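Local coordinates for putative lipoprotein (Campylobacter jejuni subsp. jejuni, PDB 2G5G) that binds heme cofacially through a tyrosine ligand, in a manner linked to dimerization, and probably serves in bacterial heme transport, at residues D201-H211 / I230-K241. Numbering follows the deposited sequence.
Sequences DRRMADVLVHH and IPLHIQDFKSSK
Ala205 meets the helix 230-236 at its centre, its CB lying 3.5 Å from CB of His233. The axes of the two short helical segments come within 8.2 Å and cross at -58°, an approach that the small Ala205 side chain probably helps. Ile230 is a knob in a hole formed by Asp201, Met204, Ala205 and Leu208. Its CG2 branch faces Ala205 and Leu208, while CD1 reaches CB of Met204. Val209 extends the apolar row: its CG2 touches CG1 of Ile234 and CB of Phe237.

The Phe237 ring lies farther out, with CZ 3.6 Å from CB of Asp206. His210 turns its edge to the face of this ring, a T-shaped pair with planes 84° apart. A Schellman motif ends the helix here, and Lys238 carries the positive phi.

Two polar groups flank the apolar part. Near Asp201, NE of Arg202 donates to ND1 of His233 at 2.9 Å, in the plane of the imidazole. Bends at chi2 and chi3 fold the arginine back to this ring edge. Backbone atoms of Asp201 and Arg202 cover one face of the imidazole. A water joins NE2 of His233 to OD2 of Asp201. The arginine and the water between them engage both ring nitrogens of His233. OD1 of Asp201 bonds to His223. At the other end, the extended Lys241 chain reaches the helix C-terminus. NZ of Lys241 donates to O of Leu208 and O of His211, each at 2.7 Å. A second water links O of Val209 to OG of Ser239.

Arg202 also donates to O of Lys158, and both Arg202 and Asp236 bond to Ser162 in the same loop. Leu208 and Ile230 rest on strands 44-49 and 214-220. The contact thus packs the C-terminal part of helix 187-210 and helix 230-236 together against the central sheet.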
loop_
_atom_site.group_PDB
_atom_site.type_symbol
_atom_site.label_atom_id
_atom_site.label_comp_id
_atom_site.label_asym_id
_atom_site.label_seq_id
_atom_site.Cartn_x
_atom_site.Cartn_y
_atom_site.Cartn_z
ATOM N N ASP A 201 15.604 -5.558 -6.050
ATOM C CA ASP A 201 16.566 -6.389 -6.795
ATOM C C ASP A 201 17.950 -5.756 -6.890
ATOM O O ASP A 201 18.970 -6.430 -6.706
ATOM C CB ASP A 201 15.971 -6.697 -8.172
ATOM C CG ASP A 201 14.878 -7.743 -8.094
ATOM O OD1 ASP A 201 14.830 -8.484 -7.075
ATOM O OD2 ASP A 201 14.041 -7.829 -9.029
ATOM N N ARG A 202 17.972 -4.439 -7.086
ATOM C CA ARG A 202 19.188 -3.664 -7.179
ATOM C C ARG A 202 19.948 -3.678 -5.849
ATOM O O ARG A 202 21.157 -3.895 -5.834
ATOM C CB ARG A 202 18.867 -2.222 -7.593
ATOM C CG ARG A 202 20.084 -1.327 -7.798
ATOM C CD ARG A 202 21.029 -1.888 -8.858
ATOM N NE ARG A 202 20.431 -2.042 -10.195
ATOM C CZ ARG A 202 20.398 -1.077 -11.117
ATOM N NH1 ARG A 202 20.907 0.135 -10.862
ATOM N NH2 ARG A 202 19.852 -1.312 -12.303
ATOM N N ARG A 203 19.220 -3.462 -4.760
ATOM C CA ARG A 203 19.806 -3.447 -3.406
ATOM C C ARG A 203 20.355 -4.814 -3.013
ATOM O O ARG A 203 21.510 -4.893 -2.608
ATOM C CB ARG A 203 18.782 -2.994 -2.358
ATOM C CG ARG A 203 19.234 -3.216 -0.886
ATOM C CD ARG A 203 20.441 -2.379 -0.521
ATOM N NE ARG A 203 20.199 -0.949 -0.771
ATOM C CZ ARG A 203 19.503 -0.130 0.038
ATOM N NH1 ARG A 203 18.967 -0.558 1.177
ATOM N NH2 ARG A 203 19.349 1.135 -0.314
HETATM N N MSE A 204 19.534 -5.864 -3.125
HETATM C CA MSE A 204 20.001 -7.228 -2.871
HETATM C C MSE A 204 21.248 -7.547 -3.708
HETATM O O MSE A 204 22.207 -8.106 -3.151
HETATM C CB MSE A 204 18.895 -8.260 -3.058
HETATM C CG MSE A 204 17.687 -8.037 -2.086
HETATM SE SE MSE A 204 16.597 -9.545 -1.959
HETATM C CE MSE A 204 15.137 -8.789 -3.046
ATOM N N ALA A 205 21.245 -7.193 -5.006
ATOM C CA ALA A 205 22.465 -7.295 -5.852
ATOM C C ALA A 205 23.651 -6.512 -5.301
ATOM O O ALA A 205 24.792 -7.003 -5.306
ATOM C CB ALA A 205 22.206 -6.883 -7.289
ATOM N N ASP A 206 23.384 -5.298 -4.829
ATOM C CA ASP A 206 24.432 -4.425 -4.309
ATOM C C ASP A 206 25.095 -5.151 -3.123
ATOM O O ASP A 206 26.315 -5.294 -3.072
ATOM C CB ASP A 206 23.783 -3.071 -3.915
ATOM C CG ASP A 206 24.794 -1.955 -3.612
ATOM O OD1 ASP A 206 26.022 -2.147 -3.627
ATOM O OD2 ASP A 206 24.326 -0.843 -3.356
ATOM N N VAL A 207 24.279 -5.688 -2.227
ATOM C CA VAL A 207 24.773 -6.386 -1.027
ATOM C C VAL A 207 25.649 -7.587 -1.440
ATOM O O VAL A 207 26.743 -7.823 -0.858
ATOM C CB VAL A 207 23.599 -6.804 -0.071
ATOM C CG1 VAL A 207 24.058 -7.717 1.067
ATOM C CG2 VAL A 207 22.843 -5.554 0.479
ATOM N N LEU A 208 25.208 -8.307 -2.466
ATOM C CA LEU A 208 25.877 -9.564 -2.841
ATOM C C LEU A 208 27.193 -9.296 -3.577
ATOM O O LEU A 208 28.217 -9.950 -3.341
ATOM C CB LEU A 208 24.927 -10.427 -3.684
ATOM C CG LEU A 208 23.642 -10.878 -2.976
ATOM C CD1 LEU A 208 22.698 -11.605 -3.939
ATOM C CD2 LEU A 208 23.969 -11.790 -1.753
ATOM N N VAL A 209 27.159 -8.293 -4.431
ATOM C CA VAL A 209 28.275 -7.932 -5.271
ATOM C C VAL A 209 29.455 -7.427 -4.429
ATOM O O VAL A 209 30.612 -7.703 -4.749
ATOM C CB VAL A 209 27.817 -6.857 -6.263
ATOM C CG1 VAL A 209 28.993 -6.024 -6.793
ATOM C CG2 VAL A 209 27.055 -7.525 -7.409
ATOM N N HIS A 210 29.148 -6.688 -3.370
ATOM C CA HIS A 210 30.218 -6.088 -2.567
ATOM C C HIS A 210 30.703 -6.923 -1.404
ATOM O O HIS A 210 31.684 -6.559 -0.762
ATOM C CB HIS A 210 29.855 -4.650 -2.157
ATOM C CG HIS A 210 29.680 -3.757 -3.346
ATOM N ND1 HIS A 210 28.440 -3.441 -3.865
ATOM C CD2 HIS A 210 30.593 -3.155 -4.148
ATOM C CE1 HIS A 210 28.599 -2.664 -4.923
ATOM N NE2 HIS A 210 29.893 -2.486 -5.124
ATOM N N HIS A 211 30.053 -8.052 -1.147
ATOM C CA HIS A 211 30.404 -8.855 0.011
ATOM C C HIS A 211 31.756 -9.559 -0.177
ATOM O O HIS A 211 32.047 -10.087 -1.254
ATOM C CB HIS A 211 29.323 -9.883 0.339
ATOM C CG HIS A 211 29.440 -10.412 1.726
ATOM N ND1 HIS A 211 29.436 -9.584 2.832
ATOM C CD2 HIS A 211 29.595 -11.671 2.193
ATOM C CE1 HIS A 211 29.593 -10.317 3.921
ATOM N NE2 HIS A 211 29.696 -11.588 3.561
ATOM N N ILE A 230 17.481 -10.357 -9.551
ATOM C CA ILE A 230 18.829 -10.049 -9.071
ATOM C C ILE A 230 20.017 -10.364 -10.020
ATOM O O ILE A 230 20.911 -9.534 -10.140
ATOM C CB ILE A 230 19.066 -10.693 -7.692
ATOM C CG1 ILE A 230 18.054 -10.093 -6.683
ATOM C CG2 ILE A 230 20.571 -10.513 -7.238
ATOM C CD1 ILE A 230 17.768 -10.989 -5.475
ATOM N N PRO A 231 20.035 -11.546 -10.673
ATOM C CA PRO A 231 21.155 -11.818 -11.621
ATOM C C PRO A 231 21.416 -10.742 -12.688
ATOM O O PRO A 231 22.581 -10.473 -13.017
ATOM C CB PRO A 231 20.773 -13.169 -12.236
ATOM C CG PRO A 231 20.011 -13.870 -11.128
ATOM C CD PRO A 231 19.162 -12.730 -10.536
ATOM N N LEU A 232 20.355 -10.099 -13.198
ATOM C CA LEU A 232 20.511 -9.013 -14.159
ATOM C C LEU A 232 21.223 -7.809 -13.539
ATOM O O LEU A 232 22.027 -7.153 -14.196
ATOM C CB LEU A 232 19.142 -8.556 -14.681
ATOM C CG LEU A 232 18.249 -9.620 -15.324
ATOM C CD1 LEU A 232 16.875 -9.004 -15.665
ATOM C CD2 LEU A 232 18.950 -10.171 -16.574
ATOM N N HIS A 233 20.920 -7.537 -12.275
ATOM C CA HIS A 233 21.472 -6.370 -11.585
ATOM C C HIS A 233 22.921 -6.628 -11.236
ATOM O O HIS A 233 23.761 -5.732 -11.378
ATOM C CB HIS A 233 20.649 -6.012 -10.335
ATOM C CG HIS A 233 19.231 -5.641 -10.647
ATOM N ND1 HIS A 233 18.800 -4.334 -10.713
ATOM C CD2 HIS A 233 18.149 -6.408 -10.929
ATOM C CE1 HIS A 233 17.515 -4.311 -11.026
ATOM N NE2 HIS A 233 17.096 -5.556 -11.162
ATOM N N ILE A 234 23.233 -7.873 -10.848
ATOM C CA ILE A 234 24.647 -8.286 -10.656
ATOM C C ILE A 234 25.482 -8.032 -11.915
ATOM O O ILE A 234 26.589 -7.498 -11.848
ATOM C CB ILE A 234 24.758 -9.764 -10.178
ATOM C CG1 ILE A 234 24.162 -9.913 -8.766
ATOM C CG2 ILE A 234 26.245 -10.292 -10.238
ATOM C CD1 ILE A 234 24.053 -11.390 -8.276
ATOM N N GLN A 235 24.947 -8.396 -13.082
ATOM C CA GLN A 235 25.614 -8.146 -14.365
ATOM C C GLN A 235 25.889 -6.680 -14.587
ATOM O O GLN A 235 26.994 -6.315 -15.010
ATOM C CB GLN A 235 24.751 -8.625 -15.549
ATOM C CG GLN A 235 24.573 -10.129 -15.623
ATOM C CD GLN A 235 23.771 -10.545 -16.855
ATOM O OE1 GLN A 235 22.776 -11.259 -16.737
ATOM N NE2 GLN A 235 24.206 -10.102 -18.044
ATOM N N ASP A 236 24.867 -5.844 -14.328
ATOM C CA ASP A 236 24.975 -4.375 -14.477
ATOM C C ASP A 236 25.988 -3.767 -13.511
ATOM O O ASP A 236 26.622 -2.750 -13.852
ATOM C CB ASP A 236 23.614 -3.676 -14.323
ATOM C CG ASP A 236 22.738 -3.750 -15.608
ATOM O OD1 ASP A 236 23.234 -4.159 -16.681
ATOM O OD2 ASP A 236 21.544 -3.385 -15.520
ATOM N N PHE A 237 26.154 -4.364 -12.326
ATOM C CA PHE A 237 27.242 -3.968 -11.414
ATOM C C PHE A 237 28.670 -4.311 -11.932
ATOM O O PHE A 237 29.664 -3.918 -11.301
ATOM C CB PHE A 237 27.034 -4.564 -9.987
ATOM C CG PHE A 237 26.178 -3.709 -9.052
ATOM C CD1 PHE A 237 26.616 -2.461 -8.613
ATOM C CD2 PHE A 237 24.948 -4.169 -8.589
ATOM C CE1 PHE A 237 25.834 -1.706 -7.770
ATOM C CE2 PHE A 237 24.168 -3.421 -7.729
ATOM C CZ PHE A 237 24.609 -2.185 -7.317
ATOM N N LYS A 238 28.754 -5.070 -13.029
ATOM C CA LYS A 238 30.009 -5.545 -13.642
ATOM C C LYS A 238 30.812 -6.431 -12.675
ATOM O O LYS A 238 32.024 -6.321 -12.605
ATOM C CB LYS A 238 30.861 -4.370 -14.191
ATOM C CG LYS A 238 30.052 -3.382 -15.020
ATOM C CD LYS A 238 30.146 -3.700 -16.487
ATOM C CE LYS A 238 30.943 -2.607 -17.210
ATOM N NZ LYS A 238 31.445 -3.009 -18.588
ATOM N N SER A 239 30.122 -7.309 -11.951
ATOM C CA SER A 239 30.776 -8.279 -11.082
ATOM C C SER A 239 31.439 -9.376 -11.917
ATOM O O SER A 239 30.854 -9.862 -12.886
ATOM C CB SER A 239 29.755 -8.922 -10.154
ATOM O OG SER A 239 30.426 -9.768 -9.220
ATOM N N SER A 240 32.659 -9.777 -11.542
ATOM C CA SER A 240 33.238 -11.001 -12.093
ATOM C C SER A 240 33.039 -12.230 -11.186
ATOM O O SER A 240 33.567 -13.298 -11.488
ATOM C CB SER A 240 34.716 -10.843 -12.407
ATOM O OG SER A 240 34.886 -10.078 -13.581
ATOM N N LYS A 241 32.301 -12.075 -10.087
ATOM C CA LYS A 241 31.957 -13.203 -9.202
ATOM C C LYS A 241 31.244 -14.281 -9.974
ATOM O O LYS A 241 30.457 -13.990 -10.906
ATOM C CB LYS A 241 31.064 -12.761 -8.031
ATOM C CG LYS A 241 31.820 -11.981 -6.937
ATOM C CD LYS A 241 30.957 -11.747 -5.731
ATOM C CE LYS A 241 31.749 -11.095 -4.560
ATOM N NZ LYS A 241 30.731 -10.926 -3.450
HETATM O O HOH W 1 14.463 -6.771 -11.352
HETATM O O HOH W 2 31.467 -8.374 -7.239
#